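Local coordinates for protein sulfhydryl oxidase 1 (PDB 3LLK) that catalyses the FAD-dependent oxidation of thiols to disulfides, probably passing the electrons to molecular oxygen, at residues 110-116 and 208-213; 104-108 and 117-121; 22-26 and 99-103. All coordinates share one frame; numbering follows the deposited sequence.

Contact 1: 110-116 and 208-213; sequences GSEPHFR and SEDPQF. With FAD (flavin-adenine dinucleotide), chain D.
S111 and D210 hold two loops together through a carboxylate that is engaged at both oxygens. The S111 backbone N-H reaches D210 OD1 on its syn lone pair, N to OD1 2.8 Å and nearly straight at 165°. The hydroxyl of S111 turns to the other oxygen, OG to D210 OD2 at a very short 2.5 Å. That same OD2 also takes the N-H of Q212, which arrives from above the carboxylate plane and closes an Asx turn. Three donors thus share one short acidic side chain, and aspartate is the right length to serve both loops. Beside this carboxylate, F115 lies with a face against the backbone of D210, whose CA sits 3.7 Å from the F115 ring centroid in a CH-pi contact, while P211 CD meets CE1 of the ring.

R116 carries the second cluster. Its guanidinium lies flat on the F213 ring, planes 17° apart, with CZ 3.8 Å from the ring centroid, a cation-pi stack. NE gives its hydrogen to FAD O2P, 2.5 Å from NE to O2P. NH1 bonds to Q109 O, and NH2 makes a weak bond to G107 O. The bend at chi3 (76°) lays the group on F213 while its NE edge meets the phosphate. The arginine's charge probably offsets that of the FAD pyrophosphate, while F213 and the neighbouring carbonyls fix the group's rotation.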
loop_
_atom_site.group_PDB
_atom_site.type_symbol
_atom_site.label_atom_id
_atom_site.label_comp_id
_atom_site.label_asym_id
_atom_site.label_seq_id
_atom_site.Cartn_x
_atom_site.Cartn_y
_atom_site.Cartn_z
ATOM N N GLY A 110 -2.809 2.902 16.065
ATOM C CA GLY A 110 -2.953 4.287 16.486
ATOM C C GLY A 110 -3.066 4.369 18.003
ATOM O O GLY A 110 -3.513 3.409 18.630
ATOM N N SER A 111 -2.654 5.490 18.600
ATOM C CA SER A 111 -2.749 5.650 20.056
ATOM C C SER A 111 -4.228 5.731 20.435
ATOM O O SER A 111 -4.598 5.608 21.599
ATOM C CB SER A 111 -2.007 6.912 20.523
ATOM O OG SER A 111 -2.566 8.096 19.974
ATOM N N GLU A 112 -5.059 5.955 19.424
ATOM C CA GLU A 112 -6.508 6.014 19.567
ATOM C C GLU A 112 -7.079 5.387 18.294
ATOM O O GLU A 112 -6.506 5.524 17.212
ATOM C CB GLU A 112 -7.000 7.455 19.712
ATOM C CG GLU A 112 -6.701 8.087 21.061
ATOM C CD GLU A 112 -7.357 9.449 21.225
ATOM O OE1 GLU A 112 -8.606 9.514 21.317
ATOM O OE2 GLU A 112 -6.619 10.459 21.259
ATOM N N PRO A 113 -8.216 4.684 18.412
ATOM C CA PRO A 113 -8.892 4.015 17.298
ATOM C C PRO A 113 -9.009 4.805 15.995
ATOM O O PRO A 113 -8.831 4.244 14.913
ATOM C CB PRO A 113 -10.255 3.668 17.892
ATOM C CG PRO A 113 -9.901 3.356 19.326
ATOM C CD PRO A 113 -8.970 4.500 19.668
ATOM N N HIS A 114 -9.311 6.096 16.086
ATOM C CA HIS A 114 -9.453 6.902 14.881
ATOM C C HIS A 114 -8.120 7.327 14.246
ATOM O O HIS A 114 -8.104 7.864 13.141
ATOM C CB HIS A 114 -10.314 8.141 15.165
ATOM C CG HIS A 114 -9.821 8.980 16.301
ATOM N ND1 HIS A 114 -10.088 8.682 17.619
ATOM C CD2 HIS A 114 -9.058 10.100 16.317
ATOM C CE1 HIS A 114 -9.513 9.580 18.398
ATOM N NE2 HIS A 114 -8.882 10.452 17.633
ATOM N N PHE A 115 -7.011 7.092 14.939
ATOM C CA PHE A 115 -5.695 7.454 14.408
ATOM C C PHE A 115 -5.068 6.276 13.667
ATOM O O PHE A 115 -5.296 5.112 14.012
ATOM C CB PHE A 115 -4.729 7.863 15.529
ATOM C CG PHE A 115 -5.013 9.208 16.139
ATOM C CD1 PHE A 115 -4.894 9.393 17.516
ATOM C CD2 PHE A 115 -5.376 10.295 15.348
ATOM C CE1 PHE A 115 -5.133 10.641 18.097
ATOM C CE2 PHE A 115 -5.615 11.544 15.918
ATOM C CZ PHE A 115 -5.494 11.716 17.294
ATOM N N ARG A 116 -4.282 6.597 12.644
ATOM C CA ARG A 116 -3.567 5.596 11.875
ATOM C C ARG A 116 -4.453 4.449 11.398
ATOM O O ARG A 116 -5.498 4.666 10.791
ATOM C CB ARG A 116 -2.412 5.072 12.738
ATOM C CG ARG A 116 -1.630 6.205 13.422
ATOM C CD ARG A 116 -0.403 5.709 14.169
ATOM N NE ARG A 116 0.690 5.390 13.251
ATOM C CZ ARG A 116 1.519 4.360 13.394
ATOM N NH1 ARG A 116 1.382 3.537 14.427
ATOM N NH2 ARG A 116 2.482 4.151 12.499
ATOM N N SER A 208 -5.369 16.430 13.286
ATOM C CA SER A 208 -5.637 15.011 13.028
ATOM C C SER A 208 -4.421 14.093 13.185
ATOM O O SER A 208 -4.508 12.886 12.959
ATOM C CB SER A 208 -6.190 14.844 11.615
ATOM O OG SER A 208 -5.236 15.257 10.648
ATOM N N GLU A 209 -3.293 14.667 13.578
ATOM C CA GLU A 209 -2.060 13.907 13.755
ATOM C C GLU A 209 -2.052 13.107 15.059
ATOM O O GLU A 209 -2.363 13.637 16.121
ATOM C CB GLU A 209 -0.877 14.875 13.740
ATOM C CG GLU A 209 0.490 14.239 13.880
ATOM C CD GLU A 209 1.583 15.290 13.948
ATOM O OE1 GLU A 209 1.619 16.042 14.950
ATOM O OE2 GLU A 209 2.389 15.378 12.995
ATOM N N ASP A 210 -1.707 11.828 14.974
ATOM C CA ASP A 210 -1.627 10.988 16.168
ATOM C C ASP A 210 -0.458 11.551 16.987
ATOM O O ASP A 210 0.688 11.518 16.547
ATOM C CB ASP A 210 -1.353 9.530 15.767
ATOM C CG ASP A 210 -1.492 8.558 16.933
ATOM O OD1 ASP A 210 -1.841 7.384 16.682
ATOM O OD2 ASP A 210 -1.248 8.960 18.090
ATOM N N PRO A 211 -0.738 12.084 18.189
ATOM C CA PRO A 211 0.327 12.649 19.028
ATOM C C PRO A 211 1.507 11.716 19.264
ATOM O O PRO A 211 2.654 12.163 19.385
ATOM C CB PRO A 211 -0.402 12.989 20.324
ATOM C CG PRO A 211 -1.792 13.324 19.851
ATOM C CD PRO A 211 -2.047 12.208 18.855
ATOM N N GLN A 212 1.233 10.419 19.313
ATOM C CA GLN A 212 2.280 9.441 19.565
ATOM C C GLN A 212 3.115 9.100 18.337
ATOM O O GLN A 212 4.139 8.434 18.444
ATOM C CB GLN A 212 1.658 8.171 20.153
ATOM C CG GLN A 212 2.256 7.745 21.491
ATOM C CD GLN A 212 2.512 8.921 22.425
ATOM O OE1 GLN A 212 1.612 9.707 22.720
ATOM N NE2 GLN A 212 3.746 9.040 22.891
ATOM N N PHE A 213 2.682 9.565 17.170
ATOM C CA PHE A 213 3.403 9.299 15.928
ATOM C C PHE A 213 3.425 10.549 15.048
ATOM O O PHE A 213 2.753 10.613 14.018
ATOM C CB PHE A 213 2.731 8.138 15.195
ATOM C CG PHE A 213 2.796 6.841 15.947
ATOM C CD1 PHE A 213 3.923 6.022 15.851
ATOM C CD2 PHE A 213 1.760 6.462 16.792
ATOM C CE1 PHE A 213 4.018 4.845 16.588
ATOM C CE2 PHE A 213 1.845 5.281 17.537
ATOM C CZ PHE A 213 2.982 4.473 17.432
HETATM P PA FAD D . 1.534 6.889 7.496
HETATM O O1A FAD D . 0.280 6.113 7.294
HETATM O O2A FAD D . 1.809 8.183 6.815
HETATM O O5B FAD D . 2.788 5.980 7.246
HETATM C C5B FAD D . 2.815 4.553 7.322
HETATM C C4B FAD D . 4.235 4.284 7.746
HETATM O O4B FAD D . 4.983 4.177 6.505
HETATM C C3B FAD D . 5.059 4.998 8.840
HETATM O O3B FAD D . 4.801 4.594 10.184
HETATM C C2B FAD D . 6.407 4.782 8.320
HETATM O O2B FAD D . 7.029 3.604 8.733
HETATM C C1B FAD D . 6.270 4.734 6.790
HETATM N N9A FAD D . 6.450 5.928 6.025
HETATM C C8A FAD D . 6.273 7.304 6.327
HETATM N N7A FAD D . 6.572 8.140 5.388
HETATM C C5A FAD D . 6.995 7.293 4.373
HETATM C C6A FAD D . 7.497 7.603 3.095
HETATM N N6A FAD D . 7.672 8.856 2.654
HETATM N N1A FAD D . 7.889 6.588 2.243
HETATM C C2A FAD D . 7.881 5.274 2.602
HETATM N N3A FAD D . 7.384 4.956 3.875
HETATM C C4A FAD D . 6.949 6.021 4.725
HETATM N N1 FAD D . -4.996 11.877 5.422
HETATM C C2 FAD D . -5.481 13.156 5.597
HETATM O O2 FAD D . -5.845 13.462 6.744
HETATM N N3 FAD D . -5.437 13.871 4.407
HETATM C C4 FAD D . -4.979 13.441 3.137
HETATM O O4 FAD D . -5.053 14.222 2.131
HETATM C C4X FAD D . -4.517 12.142 3.068
HETATM N N5 FAD D . -4.131 11.574 1.811
HETATM C C5X FAD D . -3.755 10.215 1.639
HETATM C C6 FAD D . -3.511 9.750 0.333
HETATM C C7 FAD D . -3.112 8.393 0.171
HETATM C C7M FAD D . -2.867 7.959 -1.275
HETATM C C8 FAD D . -2.958 7.524 1.292
HETATM C C8M FAD D . -2.512 6.076 1.332
HETATM C C9 FAD D . -3.243 8.012 2.567
HETATM C C9A FAD D . -3.694 9.332 2.829
HETATM N N10 FAD D . -4.033 10.068 4.077
HETATM C C10 FAD D . -4.522 11.336 4.250
HETATM C "C1'" FAD D . -3.700 9.390 5.290
HETATM C "C2'" FAD D . -2.343 9.608 5.885
HETATM O "O2'" FAD D . -1.338 9.699 4.844
HETATM C "C3'" FAD D . -1.847 8.620 6.897
HETATM O "O3'" FAD D . -1.903 7.305 6.360
HETATM C "C4'" FAD D . -2.399 8.635 8.312
HETATM O "O4'" FAD D . -2.563 10.004 8.789
HETATM C "C5'" FAD D . -1.737 7.804 9.324
HETATM O "O5'" FAD D . -0.425 8.342 9.507
HETATM P P FAD D . 0.754 7.602 10.194
HETATM O O1P FAD D . 1.407 8.664 10.960
HETATM O O2P FAD D . 0.322 6.421 10.985
HETATM O O3P FAD D . 1.768 7.067 9.064
#

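Contact 2: 104-108 and 117-121; sequences NWIGC and GFPCS. With FAD (flavin-adenine dinucleotide), chain D.
A disulfide between C108 and C120 fastens a loop to the first turn of helix 118-134, one of the helices that hold FAD. The sulfurs are joined with a chi3 of -79°, a left-handed bridge. C120 places its SG anti to the backbone N (chi1 167°), which directs the sulfur off the helix toward C108, while its CA packs 3.0 Å from FAD O1A. The bridge therefore lies beside the pyrophosphate rather than the flavin ring, at the start of helix 118-134 of this Erv-like helical fold.

G117 is the N-cap residue, and its N-H bonds to C108 O, N to O 2.9 Å. Its backbone angles would jam a CB against the preceding carbonyl oxygen, so glycine fits. Being bare, it also lets W105 lie close: G117 CA stands over the indole's five-membered ring in a CH-pi contact, 3.8 Å from the ring centroid. F118 N comes within 3.4 Å of W105 CZ2, toward the rim of the indole, and W105 CZ3 touches S121 CB at 3.3 Å. S121 turns its hydroxyl back to the helix, OG bonding to F118 O at 2.6 Å in the carbonyl plane, on a lone pair.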
loop_
_atom_site.group_PDB
_atom_site.type_symbol
_atom_site.label_atom_id
_atom_site.label_comp_id
_atom_site.label_asym_id
_atom_site.label_seq_id
_atom_site.Cartn_x
_atom_site.Cartn_y
_atom_site.Cartn_z
ATOM N N ASN A 104 -5.789 -6.376 12.819
ATOM C CA ASN A 104 -4.824 -6.381 13.904
ATOM C C ASN A 104 -3.629 -5.551 13.466
ATOM O O ASN A 104 -2.794 -6.009 12.696
ATOM C CB ASN A 104 -4.394 -7.817 14.233
ATOM C CG ASN A 104 -3.325 -7.871 15.306
ATOM O OD1 ASN A 104 -3.372 -7.111 16.274
ATOM N ND2 ASN A 104 -2.359 -8.778 15.148
ATOM N N TRP A 105 -3.575 -4.314 13.945
ATOM C CA TRP A 105 -2.492 -3.402 13.607
ATOM C C TRP A 105 -1.375 -3.554 14.626
ATOM O O TRP A 105 -1.634 -3.716 15.817
ATOM C CB TRP A 105 -2.991 -1.955 13.637
ATOM C CG TRP A 105 -4.238 -1.730 12.832
ATOM C CD1 TRP A 105 -5.425 -1.206 13.277
ATOM C CD2 TRP A 105 -4.428 -2.038 11.452
ATOM N NE1 TRP A 105 -6.342 -1.175 12.256
ATOM C CE2 TRP A 105 -5.760 -1.682 11.123
ATOM C CE3 TRP A 105 -3.605 -2.581 10.456
ATOM C CZ2 TRP A 105 -6.287 -1.853 9.840
ATOM C CZ3 TRP A 105 -4.132 -2.752 9.174
ATOM C CH2 TRP A 105 -5.465 -2.387 8.882
ATOM N N ILE A 106 -0.134 -3.527 14.159
ATOM C CA ILE A 106 0.984 -3.600 15.079
ATOM C C ILE A 106 1.842 -2.375 14.824
ATOM O O ILE A 106 1.957 -1.502 15.683
ATOM C CB ILE A 106 1.810 -4.895 14.902
ATOM C CG1 ILE A 106 0.933 -6.116 15.193
ATOM C CG2 ILE A 106 2.992 -4.887 15.866
ATOM C CD1 ILE A 106 1.687 -7.446 15.178
ATOM N N GLY A 107 2.428 -2.291 13.635
ATOM C CA GLY A 107 3.249 -1.141 13.310
ATOM C C GLY A 107 2.379 0.029 12.880
ATOM O O GLY A 107 2.861 1.148 12.708
ATOM N N CYS A 108 1.088 -0.237 12.710
ATOM C CA CYS A 108 0.137 0.789 12.293
ATOM C C CYS A 108 -0.927 1.076 13.357
ATOM O O CYS A 108 -1.974 1.666 13.079
ATOM C CB CYS A 108 -0.526 0.358 10.989
ATOM S SG CYS A 108 0.474 0.687 9.501
ATOM N N GLY A 117 -4.023 3.221 11.650
ATOM C CA GLY A 117 -4.819 2.087 11.221
ATOM C C GLY A 117 -4.692 1.740 9.747
ATOM O O GLY A 117 -3.599 1.743 9.188
ATOM N N PHE A 118 -5.820 1.452 9.110
ATOM C CA PHE A 118 -5.818 1.061 7.711
ATOM C C PHE A 118 -5.010 1.971 6.784
ATOM O O PHE A 118 -4.220 1.479 5.994
ATOM C CB PHE A 118 -7.254 0.940 7.177
ATOM C CG PHE A 118 -7.324 0.581 5.720
ATOM C CD1 PHE A 118 -6.829 -0.646 5.266
ATOM C CD2 PHE A 118 -7.847 1.478 4.794
ATOM C CE1 PHE A 118 -6.856 -0.971 3.911
ATOM C CE2 PHE A 118 -7.877 1.166 3.435
ATOM C CZ PHE A 118 -7.381 -0.062 2.992
ATOM N N PRO A 119 -5.218 3.305 6.856
ATOM C CA PRO A 119 -4.483 4.245 5.998
ATOM C C PRO A 119 -2.978 4.015 6.098
ATOM O O PRO A 119 -2.260 4.054 5.101
ATOM C CB PRO A 119 -4.910 5.612 6.540
ATOM C CG PRO A 119 -6.320 5.359 6.992
ATOM C CD PRO A 119 -6.193 4.021 7.699
ATOM N N CYS A 120 -2.513 3.759 7.311
ATOM C CA CYS A 120 -1.100 3.492 7.556
ATOM C C CYS A 120 -0.718 2.190 6.856
ATOM O O CYS A 120 0.287 2.126 6.148
ATOM C CB CYS A 120 -0.859 3.381 9.058
ATOM S SG CYS A 120 0.727 2.698 9.648
ATOM N N SER A 121 -1.541 1.162 7.028
ATOM C CA SER A 121 -1.261 -0.128 6.423
ATOM C C SER A 121 -1.295 -0.081 4.908
ATOM O O SER A 121 -0.607 -0.853 4.255
ATOM C CB SER A 121 -2.249 -1.188 6.917
ATOM O OG SER A 121 -3.507 -1.053 6.293
HETATM P PA FAD D . 1.534 6.889 7.496
HETATM O O1A FAD D . 0.280 6.113 7.294
HETATM O O2A FAD D . 1.809 8.183 6.815
HETATM O O5B FAD D . 2.788 5.980 7.246
HETATM C C5B FAD D . 2.815 4.553 7.322
HETATM C C4B FAD D . 4.235 4.284 7.746
HETATM O O4B FAD D . 4.983 4.177 6.505
HETATM C C3B FAD D . 5.059 4.998 8.840
HETATM O O3B FAD D . 4.801 4.594 10.184
HETATM C C2B FAD D . 6.407 4.782 8.320
HETATM O O2B FAD D . 7.029 3.604 8.733
HETATM C C1B FAD D . 6.270 4.734 6.790
HETATM N N9A FAD D . 6.450 5.928 6.025
HETATM C C8A FAD D . 6.273 7.304 6.327
HETATM N N7A FAD D . 6.572 8.140 5.388
HETATM C C5A FAD D . 6.995 7.293 4.373
HETATM C C6A FAD D . 7.497 7.603 3.095
HETATM N N6A FAD D . 7.672 8.856 2.654
HETATM N N1A FAD D . 7.889 6.588 2.243
HETATM C C2A FAD D . 7.881 5.274 2.602
HETATM N N3A FAD D . 7.384 4.956 3.875
HETATM C C4A FAD D . 6.949 6.021 4.725
HETATM N N1 FAD D . -4.996 11.877 5.422
HETATM C C2 FAD D . -5.481 13.156 5.597
HETATM O O2 FAD D . -5.845 13.462 6.744
HETATM N N3 FAD D . -5.437 13.871 4.407
HETATM C C4 FAD D . -4.979 13.441 3.137
HETATM O O4 FAD D . -5.053 14.222 2.131
HETATM C C4X FAD D . -4.517 12.142 3.068
HETATM N N5 FAD D . -4.131 11.574 1.811
HETATM C C5X FAD D . -3.755 10.215 1.639
HETATM C C6 FAD D . -3.511 9.750 0.333
HETATM C C7 FAD D . -3.112 8.393 0.171
HETATM C C7M FAD D . -2.867 7.959 -1.275
HETATM C C8 FAD D . -2.958 7.524 1.292
HETATM C C8M FAD D . -2.512 6.076 1.332
HETATM C C9 FAD D . -3.243 8.012 2.567
HETATM C C9A FAD D . -3.694 9.332 2.829
HETATM N N10 FAD D . -4.033 10.068 4.077
HETATM C C10 FAD D . -4.522 11.336 4.250
HETATM C "C1'" FAD D . -3.700 9.390 5.290
HETATM C "C2'" FAD D . -2.343 9.608 5.885
HETATM O "O2'" FAD D . -1.338 9.699 4.844
HETATM C "C3'" FAD D . -1.847 8.620 6.897
HETATM O "O3'" FAD D . -1.903 7.305 6.360
HETATM C "C4'" FAD D . -2.399 8.635 8.312
HETATM O "O4'" FAD D . -2.563 10.004 8.789
HETATM C "C5'" FAD D . -1.737 7.804 9.324
HETATM O "O5'" FAD D . -0.425 8.342 9.507
HETATM P P FAD D . 0.754 7.602 10.194
HETATM O O1P FAD D . 1.407 8.664 10.960
HETATM O O2P FAD D . 0.322 6.421 10.985
HETATM O O3P FAD D . 1.768 7.067 9.064
#

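Contact 3: 22-26 and 99-103; sequences ALHYI and LAKKV
L99, the first residue to leave helical geometry after helix 95-98, lays its CD1 branch against the side of helix 16-30. The methyl touches L23 CB at 4.1 Å and the backbone of H24 near N, while V62 and F65 of helix 60-75 also pack on this leucine. At A100 it is the backbone that meets the helix: its carbonyl oxygen stands over a face of the H24 imidazole, 3.0 Å from CE1. H24 gets there because CG is anti to its backbone N (chi1 177°), which sends the ring outward to the loop, and its ND1 is hydrogen-bonded to E95 OE1. Here, in the FAD-dependent sulfhydryl oxidase fold, the loop leading to helix 118-134 runs along one side of helix 16-30. K101 brings its carbonyl oxygen to 3.0 Å from H24 NE2, and the CB atoms of K101 and K102 lead away from the helix, as suits lysines at the surface. With an alanine in place of H24, E95 would probably lose its ND1 partner, and a gap would be likely to open beside the A100 carbonyl. V103 ends the segment, its CG1 meeting the edge of the Y25 ring, 4.0 Å from CD1, and lying near the imidazole edge at CD2 of H24.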
loop_
_atom_site.group_PDB
_atom_site.type_symbol
_atom_site.label_atom_id
_atom_site.label_comp_id
_atom_site.label_asym_id
_atom_site.label_seq_id
_atom_site.Cartn_x
_atom_site.Cartn_y
_atom_site.Cartn_z
ATOM N N ALA A 22 -4.351 -5.244 6.017
ATOM C CA ALA A 22 -4.623 -4.339 4.910
ATOM C C ALA A 22 -5.397 -5.118 3.841
ATOM O O ALA A 22 -6.444 -4.671 3.370
ATOM C CB ALA A 22 -3.303 -3.787 4.332
ATOM N N LEU A 23 -4.887 -6.287 3.460
ATOM C CA LEU A 23 -5.576 -7.121 2.469
ATOM C C LEU A 23 -7.012 -7.423 2.910
ATOM O O LEU A 23 -7.958 -7.321 2.127
ATOM C CB LEU A 23 -4.840 -8.452 2.269
ATOM C CG LEU A 23 -3.451 -8.446 1.610
ATOM C CD1 LEU A 23 -2.995 -9.887 1.408
ATOM C CD2 LEU A 23 -3.507 -7.719 0.276
ATOM N N HIS A 24 -7.170 -7.806 4.168
ATOM C CA HIS A 24 -8.493 -8.129 4.699
ATOM C C HIS A 24 -9.457 -6.940 4.565
ATOM O O HIS A 24 -10.583 -7.078 4.086
ATOM C CB HIS A 24 -8.382 -8.509 6.172
ATOM C CG HIS A 24 -9.702 -8.798 6.819
ATOM N ND1 HIS A 24 -10.477 -9.884 6.476
ATOM C CD2 HIS A 24 -10.399 -8.120 7.761
ATOM C CE1 HIS A 24 -11.595 -9.865 7.180
ATOM N NE2 HIS A 24 -11.573 -8.804 7.967
ATOM N N TYR A 25 -8.994 -5.780 5.002
ATOM C CA TYR A 25 -9.786 -4.562 4.972
ATOM C C TYR A 25 -10.144 -4.169 3.542
ATOM O O TYR A 25 -11.258 -3.730 3.262
ATOM C CB TYR A 25 -9.005 -3.436 5.645
ATOM C CG TYR A 25 -9.857 -2.282 6.083
ATOM C CD1 TYR A 25 -10.394 -2.238 7.368
ATOM C CD2 TYR A 25 -10.137 -1.228 5.214
ATOM C CE1 TYR A 25 -11.185 -1.171 7.778
ATOM C CE2 TYR A 25 -10.931 -0.155 5.619
ATOM C CZ TYR A 25 -11.448 -0.136 6.899
ATOM O OH TYR A 25 -12.224 0.918 7.309
ATOM N N ILE A 26 -9.194 -4.328 2.635
ATOM C CA ILE A 26 -9.427 -4.001 1.236
ATOM C C ILE A 26 -10.556 -4.841 0.642
ATOM O O ILE A 26 -11.539 -4.307 0.118
ATOM C CB ILE A 26 -8.133 -4.218 0.394
ATOM C CG1 ILE A 26 -7.137 -3.095 0.683
ATOM C CG2 ILE A 26 -8.467 -4.287 -1.081
ATOM C CD1 ILE A 26 -5.713 -3.360 0.192
ATOM N N LEU A 99 -6.548 -15.176 6.274
ATOM C CA LEU A 99 -6.123 -13.879 6.783
ATOM C C LEU A 99 -6.584 -13.742 8.230
ATOM O O LEU A 99 -5.857 -14.117 9.152
ATOM C CB LEU A 99 -6.685 -12.748 5.913
ATOM C CG LEU A 99 -6.206 -12.785 4.449
ATOM C CD1 LEU A 99 -6.965 -11.752 3.615
ATOM C CD2 LEU A 99 -4.692 -12.524 4.389
ATOM N N ALA A 100 -7.790 -13.230 8.435
ATOM C CA ALA A 100 -8.326 -13.069 9.781
ATOM C C ALA A 100 -9.721 -12.475 9.711
ATOM O O ALA A 100 -10.130 -11.954 8.674
ATOM C CB ALA A 100 -7.416 -12.172 10.613
ATOM N N LYS A 101 -10.449 -12.560 10.819
ATOM C CA LYS A 101 -11.808 -12.031 10.889
ATOM C C LYS A 101 -11.794 -10.539 11.223
ATOM O O LYS A 101 -12.578 -9.757 10.677
ATOM C CB LYS A 101 -12.606 -12.775 11.962
ATOM C CG LYS A 101 -12.621 -14.289 11.821
ATOM C CD LYS A 101 -13.444 -14.745 10.629
ATOM C CE LYS A 101 -13.646 -16.254 10.663
ATOM N NZ LYS A 101 -14.507 -16.734 9.545
ATOM N N LYS A 102 -10.904 -10.151 12.129
ATOM C CA LYS A 102 -10.806 -8.756 12.540
ATOM C C LYS A 102 -9.394 -8.224 12.282
ATOM O O LYS A 102 -8.426 -8.982 12.277
ATOM C CB LYS A 102 -11.173 -8.634 14.022
ATOM C CG LYS A 102 -12.183 -9.696 14.471
ATOM C CD LYS A 102 -12.815 -9.401 15.824
ATOM C CE LYS A 102 -13.970 -8.417 15.686
ATOM N NZ LYS A 102 -14.814 -8.351 16.916
ATOM N N VAL A 103 -9.282 -6.921 12.056
ATOM C CA VAL A 103 -7.986 -6.317 11.795
ATOM C C VAL A 103 -7.099 -6.328 13.039
ATOM O O VAL A 103 -7.585 -6.305 14.164
ATOM C CB VAL A 103 -8.137 -4.864 11.309
ATOM C CG1 VAL A 103 -8.922 -4.836 10.010
ATOM C CG2 VAL A 103 -8.827 -4.033 12.372
#

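Overall arrangement
From the N terminus, contact 3 comes first: helix 16-30 meets the loop 99-103, closing a circuit of 72 residues, mostly helical. Contacts 2 and 1 follow it in series. Contact 2 closes only the eight residues from 109 to 116, and contact 1 sends 110-116, out of that small loop, to 208-213, so the two cross, with 91 residues between the segments of contact 1. Contacts 1 and 2 both reach FAD and touch where R116 NH2 faces G107 O. Contact 3 joins contact 2 through the stacked rings of Y25 and F118. Together they tie helix 16-30, the start of helix 118-134 and the loop after helix 185-203.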